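Pyridine synthase TbtD (Thermobispora bispora, PDB 5WA4) probably forms the central pyridine ring of the thiopeptide thiomuracin by a formal [4+2] aza-cycloaddition on a peptide substrate carrying an N-terminal leader. Local coordinates at residues Leu171-Ala176 with Glu225-Val230; His77-Tyr82 with Asn121-Glu126; Arg261-Leu264 with Glu268-Leu271; Thr148-His153 with Arg247-Arg252. One frame throughout, in Å; residues are numbered along the deposited sequence.

Interaction 1. Residues Leu171-Ala176 with Glu225-Val230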
loop_
_atom_site.group_PDB
_atom_site.type_symbol
_atom_site.label_atom_id
_atom_site.label_comp_id
_atom_site.label_asym_id
_atom_site.label_seq_id
_atom_site.Cartn_x
_atom_site.Cartn_y
_atom_site.Cartn_z
ATOM N N LEU E 171 16.443 -34.995 -6.065
ATOM C CA LEU E 171 16.968 -34.256 -4.916
ATOM C C LEU E 171 15.905 -33.409 -4.240
ATOM O O LEU E 171 15.708 -33.493 -3.026
ATOM C CB LEU E 171 18.139 -33.369 -5.329
ATOM C CG LEU E 171 19.339 -34.171 -5.820
ATOM C CD1 LEU E 171 20.548 -33.275 -6.112
ATOM C CD2 LEU E 171 19.666 -35.287 -4.835
ATOM N N VAL E 172 15.214 -32.595 -5.024
ATOM C CA VAL E 172 14.170 -31.725 -4.484
ATOM C C VAL E 172 13.106 -32.517 -3.720
ATOM O O VAL E 172 12.769 -32.179 -2.601
ATOM C CB VAL E 172 13.525 -30.891 -5.620
ATOM C CG1 VAL E 172 12.066 -30.614 -5.360
ATOM C CG2 VAL E 172 14.302 -29.610 -5.830
ATOM N N VAL E 173 12.590 -33.579 -4.322
ATOM C CA VAL E 173 11.588 -34.419 -3.666
ATOM C C VAL E 173 12.128 -35.066 -2.379
ATOM O O VAL E 173 11.419 -35.147 -1.381
ATOM C CB VAL E 173 11.089 -35.546 -4.620
ATOM C CG1 VAL E 173 10.118 -36.481 -3.908
ATOM C CG2 VAL E 173 10.429 -34.964 -5.849
ATOM N N ALA E 174 13.379 -35.523 -2.416
ATOM C CA ALA E 174 13.951 -36.302 -1.320
ATOM C C ALA E 174 14.134 -35.448 -0.065
ATOM O O ALA E 174 13.807 -35.879 1.054
ATOM C CB ALA E 174 15.272 -36.917 -1.734
ATOM N N THR E 175 14.653 -34.238 -0.266
ATOM C CA THR E 175 14.796 -33.268 0.802
ATOM C C THR E 175 13.449 -32.927 1.468
ATOM O O THR E 175 13.360 -32.868 2.714
ATOM C CB THR E 175 15.472 -32.001 0.282
ATOM O OG1 THR E 175 16.750 -32.357 -0.261
ATOM C CG2 THR E 175 15.682 -30.994 1.396
ATOM N N ALA E 176 12.402 -32.715 0.673
ATOM C CA ALA E 176 11.113 -32.351 1.265
ATOM C C ALA E 176 10.502 -33.516 2.000
ATOM O O ALA E 176 9.705 -33.314 2.912
ATOM C CB ALA E 176 10.145 -31.849 0.225
ATOM N N GLU E 225 4.991 -42.414 -10.003
ATOM C CA GLU E 225 5.638 -43.635 -9.551
ATOM C C GLU E 225 7.150 -43.449 -9.337
ATOM O O GLU E 225 7.767 -44.217 -8.583
ATOM C CB GLU E 225 5.318 -44.793 -10.506
ATOM C CG GLU E 225 3.923 -45.379 -10.216
ATOM C CD GLU E 225 3.403 -46.298 -11.305
ATOM O OE1 GLU E 225 3.992 -46.313 -12.408
ATOM O OE2 GLU E 225 2.396 -47.001 -11.065
ATOM N N ARG E 226 7.738 -42.406 -9.925
ATOM C CA ARG E 226 9.094 -42.039 -9.520
ATOM C C ARG E 226 9.105 -41.288 -8.166
ATOM O O ARG E 226 10.056 -41.400 -7.396
ATOM C CB ARG E 226 9.778 -41.197 -10.579
ATOM C CG ARG E 226 11.256 -41.165 -10.359
ATOM C CD ARG E 226 11.959 -40.220 -11.270
ATOM N NE ARG E 226 13.397 -40.293 -11.034
ATOM C CZ ARG E 226 14.186 -41.245 -11.526
ATOM N NH1 ARG E 226 13.658 -42.208 -12.261
ATOM N NH2 ARG E 226 15.496 -41.236 -11.287
ATOM N N LEU E 227 8.044 -40.542 -7.874
ATOM C CA LEU E 227 7.969 -39.812 -6.621
ATOM C C LEU E 227 7.754 -40.783 -5.452
ATOM O O LEU E 227 8.404 -40.669 -4.420
ATOM C CB LEU E 227 6.864 -38.753 -6.677
ATOM C CG LEU E 227 6.512 -38.011 -5.383
ATOM C CD1 LEU E 227 6.278 -36.557 -5.700
ATOM C CD2 LEU E 227 5.282 -38.587 -4.716
ATOM N N ILE E 228 6.853 -41.743 -5.630
ATOM C CA ILE E 228 6.741 -42.877 -4.711
ATOM C C ILE E 228 8.092 -43.590 -4.509
ATOM O O ILE E 228 8.430 -44.000 -3.402
ATOM C CB ILE E 228 5.710 -43.903 -5.212
ATOM C CG1 ILE E 228 4.325 -43.266 -5.288
ATOM C CG2 ILE E 228 5.656 -45.096 -4.283
ATOM C CD1 ILE E 228 3.250 -44.211 -5.748
ATOM N N ALA E 229 8.868 -43.719 -5.579
ATOM C CA ALA E 229 10.150 -44.407 -5.502
ATOM C C ALA E 229 11.265 -43.545 -4.872
ATOM O O ALA E 229 12.146 -44.078 -4.184
ATOM C CB ALA E 229 10.566 -44.889 -6.894
ATOM N N VAL E 230 11.241 -42.233 -5.118
ATOM C CA VAL E 230 12.247 -41.330 -4.548
ATOM C C VAL E 230 12.012 -41.156 -3.056
ATOM O O VAL E 230 12.959 -41.132 -2.254
ATOM C CB VAL E 230 12.239 -39.945 -5.228
ATOM C CG1 VAL E 230 12.803 -38.878 -4.318
ATOM C CG2 VAL E 230 13.037 -40.008 -6.499
#
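Val173 is the first residue of 171-176 to meet 225-230, and its side chain makes most of the contact. With CG1 anti to the backbone N (chi1 176°), that methyl is directed between Leu227 and Val230, which lie one turn apart on the facing helix. Val173 CG1 lies 3.6 Å from Val230 CG1, and Val230 CG1 also comes within 3.8 Å of Val173 CB, so this one methyl rests against the branch point as well as the tip of the valine. Leu227 meets the same Val173 methyl with its branch carbon, CG lying 4.2 Å from Val173 CG1, the two side chains crossing at about a right angle. Ala174 follows with a lighter touch: its CB is 4.1 Å from Val230 CG1, and its backbone N is 3.9 Å from the same methyl. Ala174 and Val230 are where the two backbones come nearest, 6.2 Å between CA atoms. Thr175 turns to the far side of its helix, where OG1 bonds back to Leu171 O at 3.2 Å from above the carbonyl plane; that oxygen also accepts Thr175 N. The same hydroxyl bonds Thr321 of helix 307-328. Helix 332-352 covers the apolar patch, Ala342 touching Val173 and Ala345 and Val349 touching Leu227, while Arg226 packs on the bound peptide. Two helices whose touching residues are buried and purely aliphatic, the axes of the two segments 9.7 Å apart and crossing at -51°, are typical of the core of a helical bundle, here the helical part of the chain.

Interaction 2. Residues His77-Tyr82 with Asn121-Glu126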
loop_
_atom_site.group_PDB
_atom_site.type_symbol
_atom_site.label_atom_id
_atom_site.label_comp_id
_atom_site.label_asym_id
_atom_site.label_seq_id
_atom_site.Cartn_x
_atom_site.Cartn_y
_atom_site.Cartn_z
ATOM N N HIS E 77 48.754 -25.928 -12.914
ATOM C CA HIS E 77 49.153 -27.042 -13.765
ATOM C C HIS E 77 47.945 -27.804 -14.327
ATOM O O HIS E 77 47.824 -27.969 -15.545
ATOM C CB HIS E 77 50.084 -28.005 -13.013
ATOM C CG HIS E 77 50.625 -29.113 -13.868
ATOM N ND1 HIS E 77 51.284 -28.882 -15.059
ATOM C CD2 HIS E 77 50.609 -30.458 -13.702
ATOM C CE1 HIS E 77 51.643 -30.038 -15.591
ATOM N NE2 HIS E 77 51.249 -31.009 -14.787
ATOM N N VAL E 78 47.051 -28.261 -13.453
ATOM C CA VAL E 78 45.949 -29.118 -13.887
ATOM C C VAL E 78 44.793 -28.322 -14.496
ATOM O O VAL E 78 44.178 -28.776 -15.461
ATOM C CB VAL E 78 45.400 -29.970 -12.722
ATOM C CG1 VAL E 78 44.223 -30.840 -13.186
ATOM C CG2 VAL E 78 46.503 -30.807 -12.110
ATOM N N VAL E 79 44.492 -27.144 -13.939
ATOM C CA VAL E 79 43.437 -26.293 -14.502
ATOM C C VAL E 79 43.984 -25.598 -15.739
ATOM O O VAL E 79 43.373 -25.664 -16.802
ATOM C CB VAL E 79 42.888 -25.233 -13.495
ATOM C CG1 VAL E 79 41.797 -24.406 -14.127
ATOM C CG2 VAL E 79 42.340 -25.906 -12.259
ATOM N N GLY E 80 45.142 -24.956 -15.613
ATOM C CA GLY E 80 45.790 -24.331 -16.758
ATOM C C GLY E 80 45.995 -25.323 -17.895
ATOM O O GLY E 80 45.978 -24.949 -19.072
ATOM N N GLY E 81 46.169 -26.594 -17.528
ATOM C CA GLY E 81 46.300 -27.678 -18.481
ATOM C C GLY E 81 45.028 -27.941 -19.259
ATOM O O GLY E 81 45.075 -28.273 -20.450
ATOM N N TYR E 82 43.884 -27.810 -18.592
ATOM C CA TYR E 82 42.607 -27.941 -19.277
ATOM C C TYR E 82 42.423 -26.784 -20.245
ATOM O O TYR E 82 41.981 -26.970 -21.383
ATOM C CB TYR E 82 41.447 -27.985 -18.287
ATOM C CG TYR E 82 40.084 -28.044 -18.947
ATOM C CD1 TYR E 82 39.433 -26.884 -19.371
ATOM C CD2 TYR E 82 39.446 -29.260 -19.150
ATOM C CE1 TYR E 82 38.195 -26.941 -19.977
ATOM C CE2 TYR E 82 38.201 -29.324 -19.758
ATOM C CZ TYR E 82 37.583 -28.164 -20.170
ATOM O OH TYR E 82 36.350 -28.229 -20.770
ATOM N N ASN E 121 39.480 -17.719 -20.735
ATOM C CA ASN E 121 40.461 -18.785 -20.544
ATOM C C ASN E 121 41.660 -18.451 -19.654
ATOM O O ASN E 121 42.624 -19.218 -19.632
ATOM C CB ASN E 121 40.985 -19.258 -21.907
ATOM C CG ASN E 121 39.885 -19.718 -22.822
ATOM O OD1 ASN E 121 39.317 -20.794 -22.632
ATOM N ND2 ASN E 121 39.573 -18.903 -23.828
ATOM N N THR E 122 41.616 -17.328 -18.934
ATOM C CA THR E 122 42.670 -17.004 -17.961
ATOM C C THR E 122 42.341 -17.451 -16.531
ATOM O O THR E 122 41.188 -17.722 -16.204
ATOM C CB THR E 122 42.968 -15.495 -17.917
ATOM O OG1 THR E 122 41.761 -14.775 -17.638
ATOM C CG2 THR E 122 43.534 -15.027 -19.228
ATOM N N ILE E 123 43.373 -17.512 -15.690
ATOM C CA ILE E 123 43.248 -17.835 -14.269
ATOM C C ILE E 123 43.789 -16.699 -13.431
ATOM O O ILE E 123 44.949 -16.325 -13.565
ATOM C CB ILE E 123 44.010 -19.125 -13.891
ATOM C CG1 ILE E 123 43.249 -20.355 -14.382
ATOM C CG2 ILE E 123 44.222 -19.195 -12.390
ATOM C CD1 ILE E 123 43.958 -21.668 -14.112
ATOM N N HIS E 124 42.951 -16.142 -12.565
ATOM C CA HIS E 124 43.388 -15.063 -11.691
ATOM C C HIS E 124 43.251 -15.493 -10.235
ATOM O O HIS E 124 42.220 -16.041 -9.830
ATOM C CB HIS E 124 42.584 -13.792 -11.953
ATOM C CG HIS E 124 42.550 -13.382 -13.388
ATOM N ND1 HIS E 124 43.443 -12.475 -13.925
ATOM C CD2 HIS E 124 41.738 -13.760 -14.405
ATOM C CE1 HIS E 124 43.177 -12.308 -15.210
ATOM N NE2 HIS E 124 42.147 -13.076 -15.526
ATOM N N ALA E 125 44.310 -15.276 -9.464
ATOM C CA ALA E 125 44.271 -15.493 -8.030
ATOM C C ALA E 125 43.727 -14.215 -7.406
ATOM O O ALA E 125 44.235 -13.126 -7.693
ATOM C CB ALA E 125 45.654 -15.834 -7.491
ATOM N N GLU E 126 42.681 -14.341 -6.585
ATOM C CA GLU E 126 41.926 -13.172 -6.127
ATOM C C GLU E 126 42.172 -12.855 -4.654
ATOM O O GLU E 126 41.670 -11.857 -4.129
ATOM C CB GLU E 126 40.414 -13.357 -6.389
ATOM C CG GLU E 126 39.974 -13.122 -7.859
ATOM C CD GLU E 126 38.460 -13.134 -8.059
ATOM O OE1 GLU E 126 37.734 -13.681 -7.205
ATOM O OE2 GLU E 126 37.985 -12.580 -9.068
#
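Helix 64-85 packs on an edge strand, 123-128, of the four-stranded antiparallel sheet, and the two meet where Ile123 leans on Val79 and Gly80. Ile123 CD1 does all the touching: it lies 3.5 Å from Val79 CG1 and 3.8 Å from Val79 CB. The long branch of Ile123 is extended (chi2 177°), which carries CD1 across to the helix, and the two side chains approach at a slant. The same methyl comes 3.8 Å from Gly80 N, resting on helix backbone at Gly80. This is sheet-on-helix layering of an alpha/beta unit: Ile123 and Ala125 both turn to helix 64-85, Ile123 touching Leu83 as well and Ala125 touching Arg72, while backbone bonds from Thr122, His124 and Glu126 to Asp16, Arg14 and Arg12 join the strand to its neighbour 9-16. The alternate residues take the other side of the strand. There His124 NE2 donates to Thr122 OG1 at 2.7 Å, with the hydroxyl tilted 33° from the imidazole plane; Thr122 OG1 is in turn bonded to Pro119 O. Just before the strand, the Asn121 side chain is anchored by OD1 to the backbone N of Ser88.

Interaction 3. Residues Arg261-Leu264 with Glu268-Leu271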
loop_
_atom_site.group_PDB
_atom_site.type_symbol
_atom_site.label_atom_id
_atom_site.label_comp_id
_atom_site.label_asym_id
_atom_site.label_seq_id
_atom_site.Cartn_x
_atom_site.Cartn_y
_atom_site.Cartn_z
ATOM N N ARG E 261 19.284 -25.828 12.929
ATOM C CA ARG E 261 18.215 -25.670 13.923
ATOM C C ARG E 261 18.816 -25.284 15.272
ATOM O O ARG E 261 18.343 -24.369 15.934
ATOM C CB ARG E 261 17.378 -26.934 14.062
ATOM C CG ARG E 261 16.440 -26.929 15.277
ATOM C CD ARG E 261 15.670 -28.254 15.443
ATOM N NE ARG E 261 16.430 -29.230 16.222
ATOM C CZ ARG E 261 16.018 -30.468 16.501
ATOM N NH1 ARG E 261 14.841 -30.898 16.065
ATOM N NH2 ARG E 261 16.790 -31.287 17.211
ATOM N N ALA E 262 19.879 -25.975 15.655
ATOM C CA ALA E 262 20.697 -25.545 16.761
ATOM C C ALA E 262 21.090 -24.061 16.622
ATOM O O ALA E 262 20.799 -23.264 17.504
ATOM C CB ALA E 262 21.924 -26.424 16.866
ATOM N N LEU E 263 21.731 -23.683 15.520
ATOM C CA LEU E 263 22.151 -22.276 15.300
ATOM C C LEU E 263 21.031 -21.219 15.427
ATOM O O LEU E 263 21.263 -20.101 15.899
ATOM C CB LEU E 263 22.800 -22.139 13.922
ATOM C CG LEU E 263 24.256 -22.598 13.853
ATOM C CD1 LEU E 263 24.778 -22.567 12.426
ATOM C CD2 LEU E 263 25.149 -21.787 14.782
ATOM N N LEU E 264 19.829 -21.579 14.980
ATOM C CA LEU E 264 18.679 -20.697 15.083
ATOM C C LEU E 264 18.207 -20.591 16.526
ATOM O O LEU E 264 17.994 -19.489 17.023
ATOM C CB LEU E 264 17.542 -21.181 14.179
ATOM C CG LEU E 264 17.739 -20.824 12.700
ATOM C CD1 LEU E 264 16.722 -21.530 11.824
ATOM C CD2 LEU E 264 17.638 -19.338 12.516
ATOM N N GLU E 268 22.058 -17.409 16.214
ATOM C CA GLU E 268 22.949 -16.849 15.188
ATOM C C GLU E 268 22.493 -16.945 13.730
ATOM O O GLU E 268 23.347 -16.984 12.848
ATOM C CB GLU E 268 24.329 -17.472 15.280
ATOM C CG GLU E 268 25.154 -16.932 16.405
ATOM C CD GLU E 268 25.423 -17.996 17.423
ATOM O OE1 GLU E 268 24.516 -18.847 17.566
ATOM O OE2 GLU E 268 26.507 -17.972 18.070
ATOM N N LEU E 269 21.185 -16.947 13.464
ATOM C CA LEU E 269 20.692 -16.777 12.085
ATOM C C LEU E 269 19.230 -16.274 12.104
ATOM O O LEU E 269 18.601 -16.310 13.167
ATOM C CB LEU E 269 20.772 -18.106 11.282
ATOM C CG LEU E 269 22.023 -18.966 11.013
ATOM C CD1 LEU E 269 21.643 -20.349 10.555
ATOM C CD2 LEU E 269 22.985 -18.338 10.018
ATOM N N THR E 270 18.732 -15.758 10.965
ATOM C CA THR E 270 17.311 -15.858 10.517
ATOM C C THR E 270 17.051 -15.117 9.181
ATOM O O THR E 270 15.949 -14.602 8.953
ATOM C CB THR E 270 16.252 -15.325 11.544
ATOM O OG1 THR E 270 16.680 -15.536 12.895
ATOM C CG2 THR E 270 14.914 -16.050 11.350
ATOM N N LEU E 271 18.064 -15.074 8.309
ATOM C CA LEU E 271 17.939 -14.515 6.959
ATOM C C LEU E 271 17.555 -15.618 5.935
ATOM O O LEU E 271 16.419 -15.600 5.462
ATOM C CB LEU E 271 19.246 -13.788 6.576
ATOM C CG LEU E 271 19.332 -12.617 5.587
ATOM C CD1 LEU E 271 20.486 -11.700 5.974
ATOM C CD2 LEU E 271 19.503 -13.129 4.158
#
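Leu263 and Glu268 are joined through their backbones: Glu268 N donates to Leu263 O at 2.8 Å, a nearly straight bond (166° at the hydrogen) that arrives close to the line of the carbonyl. Three leucines pack around it. Leu269 carries CG anti to the carbonyl carbon, beside the backbone N (chi1 -58°), and brings CD1 to 4.0 Å from Leu263 CB. Leu264 contributes through one tip: its CD2 branch lies against the backbone of the departing chain, 3.6 Å from Leu269 CB. Leu269 is therefore held by two consecutive helix residues, its methyl on Leu263 and its CB on Leu264, each contact using a different part of the side chain. The backbone bond, from an N-H to the carbonyl five residues earlier, has the spacing of the six-to-one bond of a Schellman motif, and with apolar residues meeting across the turn it is consistent with one at the end of helix 244-265. Glu268 folds its chain at chi2 (115°), which curls the carboxylate back toward the helix; the Glu268 and Leu263 side chains cross at about a right angle, and Glu268 OE1 lies 4.1 Å from Leu263 CD2. Helix 135-159 touches this patch through Val135, which meets Leu263 and Glu268, and through Arg136, which meets Leu269. Past Thr270 the chain becomes poorly ordered at Leu271, and residues 273-305 are not modelled.

Interaction 4. Residues Thr148-His153 with Arg247-Arg252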
loop_
_atom_site.group_PDB
_atom_site.type_symbol
_atom_site.label_atom_id
_atom_site.label_comp_id
_atom_site.label_asym_id
_atom_site.label_seq_id
_atom_site.Cartn_x
_atom_site.Cartn_y
_atom_site.Cartn_z
ATOM N N THR E 148 30.356 -31.467 -2.731
ATOM C CA THR E 148 31.120 -31.542 -3.967
ATOM C C THR E 148 31.147 -32.923 -4.678
ATOM O O THR E 148 30.995 -32.988 -5.912
ATOM C CB THR E 148 32.526 -31.098 -3.712
ATOM O OG1 THR E 148 32.513 -29.689 -3.468
ATOM C CG2 THR E 148 33.381 -31.391 -4.905
ATOM N N PRO E 149 31.335 -34.033 -3.928
ATOM C CA PRO E 149 31.226 -35.306 -4.657
ATOM C C PRO E 149 29.815 -35.577 -5.163
ATOM O O PRO E 149 29.634 -36.449 -6.012
ATOM C CB PRO E 149 31.638 -36.364 -3.610
ATOM C CG PRO E 149 31.533 -35.682 -2.290
ATOM C CD PRO E 149 31.828 -34.232 -2.553
ATOM N N SER E 150 28.826 -34.858 -4.648
ATOM C CA SER E 150 27.476 -35.001 -5.174
ATOM C C SER E 150 27.347 -34.231 -6.487
ATOM O O SER E 150 26.456 -34.511 -7.311
ATOM C CB SER E 150 26.427 -34.521 -4.165
ATOM O OG SER E 150 26.040 -35.574 -3.311
ATOM N N VAL E 151 28.240 -33.262 -6.673
ATOM C CA VAL E 151 28.276 -32.515 -7.908
ATOM C C VAL E 151 28.805 -33.413 -9.026
ATOM O O VAL E 151 28.090 -33.659 -10.006
ATOM C CB VAL E 151 29.122 -31.264 -7.783
ATOM C CG1 VAL E 151 29.229 -30.566 -9.111
ATOM C CG2 VAL E 151 28.485 -30.335 -6.780
ATOM N N TYR E 152 30.033 -33.911 -8.858
ATOM C CA TYR E 152 30.684 -34.791 -9.832
ATOM C C TYR E 152 29.790 -35.946 -10.296
ATOM O O TYR E 152 29.575 -36.149 -11.501
ATOM C CB TYR E 152 31.962 -35.357 -9.249
ATOM C CG TYR E 152 32.945 -34.315 -8.797
ATOM C CD1 TYR E 152 33.196 -33.196 -9.568
ATOM C CD2 TYR E 152 33.636 -34.451 -7.590
ATOM C CE1 TYR E 152 34.105 -32.232 -9.157
ATOM C CE2 TYR E 152 34.557 -33.491 -7.174
ATOM C CZ TYR E 152 34.778 -32.386 -7.963
ATOM O OH TYR E 152 35.677 -31.427 -7.584
ATOM N N HIS E 153 29.269 -36.685 -9.323
ATOM C CA HIS E 153 28.320 -37.766 -9.569
ATOM C C HIS E 153 27.185 -37.302 -10.478
ATOM O O HIS E 153 26.873 -37.961 -11.467
ATOM C CB HIS E 153 27.765 -38.284 -8.243
ATOM C CG HIS E 153 26.979 -39.553 -8.358
ATOM N ND1 HIS E 153 25.621 -39.569 -8.609
ATOM C CD2 HIS E 153 27.347 -40.847 -8.212
ATOM C CE1 HIS E 153 25.192 -40.818 -8.622
ATOM N NE2 HIS E 153 26.220 -41.615 -8.386
ATOM N N ARG E 247 19.910 -41.364 -1.372
ATOM C CA ARG E 247 20.319 -41.749 -0.037
ATOM C C ARG E 247 21.496 -40.946 0.462
ATOM O O ARG E 247 21.521 -40.555 1.634
ATOM C CB ARG E 247 20.642 -43.245 0.042
ATOM C CG ARG E 247 19.384 -43.982 0.178
ATOM C CD ARG E 247 19.212 -44.512 1.593
ATOM N NE ARG E 247 17.794 -44.324 1.891
ATOM C CZ ARG E 247 17.222 -44.437 3.089
ATOM N NH1 ARG E 247 17.920 -44.798 4.150
ATOM N NH2 ARG E 247 15.935 -44.174 3.235
ATOM N N GLU E 248 22.462 -40.651 -0.397
ATOM C CA GLU E 248 23.560 -39.904 0.165
ATOM C C GLU E 248 23.211 -38.452 0.282
ATOM O O GLU E 248 23.738 -37.773 1.160
ATOM C CB GLU E 248 24.856 -40.057 -0.604
ATOM C CG GLU E 248 25.616 -41.176 0.023
ATOM C CD GLU E 248 26.980 -40.772 0.561
ATOM O OE1 GLU E 248 27.389 -39.594 0.402
ATOM O OE2 GLU E 248 27.593 -41.635 1.236
ATOM N N TRP E 249 22.302 -37.980 -0.560
ATOM C CA TRP E 249 21.888 -36.600 -0.458
ATOM C C TRP E 249 21.294 -36.388 0.910
ATOM O O TRP E 249 21.775 -35.535 1.649
ATOM C CB TRP E 249 20.883 -36.213 -1.533
ATOM C CG TRP E 249 20.535 -34.744 -1.463
ATOM C CD1 TRP E 249 19.310 -34.191 -1.163
ATOM C CD2 TRP E 249 21.430 -33.640 -1.665
ATOM N NE1 TRP E 249 19.400 -32.812 -1.189
ATOM C CE2 TRP E 249 20.688 -32.458 -1.491
ATOM C CE3 TRP E 249 22.781 -33.540 -1.975
ATOM C CZ2 TRP E 249 21.253 -31.209 -1.621
ATOM C CZ3 TRP E 249 23.340 -32.291 -2.105
ATOM C CH2 TRP E 249 22.583 -31.146 -1.929
ATOM N N VAL E 250 20.245 -37.143 1.227
ATOM C CA VAL E 250 19.592 -37.017 2.522
ATOM C C VAL E 250 20.599 -37.115 3.670
ATOM O O VAL E 250 20.727 -36.198 4.485
ATOM C CB VAL E 250 18.524 -38.082 2.724
ATOM C CG1 VAL E 250 18.059 -38.061 4.177
ATOM C CG2 VAL E 250 17.354 -37.853 1.773
ATOM N N ARG E 251 21.360 -38.202 3.679
ATOM C CA ARG E 251 22.290 -38.514 4.762
ATOM C C ARG E 251 23.297 -37.393 5.070
ATOM O O ARG E 251 23.802 -37.280 6.189
ATOM C CB ARG E 251 23.034 -39.806 4.426
ATOM C CG ARG E 251 23.945 -40.269 5.494
ATOM C CD ARG E 251 24.898 -41.295 5.003
ATOM N NE ARG E 251 24.239 -42.148 4.050
ATOM C CZ ARG E 251 24.820 -42.619 2.955
ATOM N NH1 ARG E 251 26.114 -42.397 2.727
ATOM N NH2 ARG E 251 24.122 -43.388 2.136
ATOM N N ARG E 252 23.539 -36.553 4.078
ATOM C CA ARG E 252 24.554 -35.508 4.099
ATOM C C ARG E 252 23.914 -34.170 4.462
ATOM O O ARG E 252 24.597 -33.192 4.781
ATOM C CB ARG E 252 25.223 -35.429 2.721
ATOM C CG ARG E 252 26.348 -34.434 2.549
ATOM C CD ARG E 252 27.275 -34.926 1.428
ATOM N NE ARG E 252 28.461 -35.634 1.926
ATOM C CZ ARG E 252 29.261 -36.393 1.177
ATOM N NH1 ARG E 252 28.990 -36.568 -0.114
ATOM N NH2 ARG E 252 30.322 -36.986 1.720
#
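Trp249 NE1 is gripped by two hydroxyls, Thr175 OG1 of helix 164-178 and Thr321 OG1 of helix 307-328, which fix the indole as its far edge meets Ser150. Ser150 OG lies at that edge, near the ring plane, 4.1 Å from Trp249 CE3. The first torsion of Trp249 places CG anti to the backbone N (chi1 -176°), which swings the benzo ring toward helix 135-159. His324 stacks on the indole and touches Ser150 too, so helix 307-328 fills in beside the contact. One turn further on, Arg252 reaches across: its chain runs out from the helix, then bends at chi3 (-98°), and NH1 comes to rest 3.5 Å from Pro149 CG, a slanting van der Waals approach. Glu248 OE1 sits over one face of the Arg252 guanidinium, 3.5 Å from NH1; no N-H points at it, so only the charges attract, but this probably helps to keep the arginine beside the proline. Contact is sparse, as expected with the segment axes 11.0 Å apart. Two segments running nearly antiparallel (163°), spanned by Trp249 and Arg252 from one side while a third helix packs alongside, are typical of a helical bundle, here the helical part of this member of the lantibiotic dehydratase C-terminal family.

From the N terminus, interaction 2 closes first, holding helix 64-85 against edge strand 123-128 of the sheet. The chain then enters helix 135-159, where interaction 4 opens; its loop closes at helix 244-265 after 93 mostly helical residues. Interaction 1 lies wholly within that loop, joining helices 164-178 and 220-235, and touches interaction 4 through Leu171 and Thr175 against Trp249. Interaction 3 follows in series, a short closure at the far end of helix 244-265, the helix it shares with interaction 4. Interactions 1, 3 and 4 tie together the helical part, while interaction 2 sits about 38 Å from interaction 1, centre to centre, across the middle of the chain.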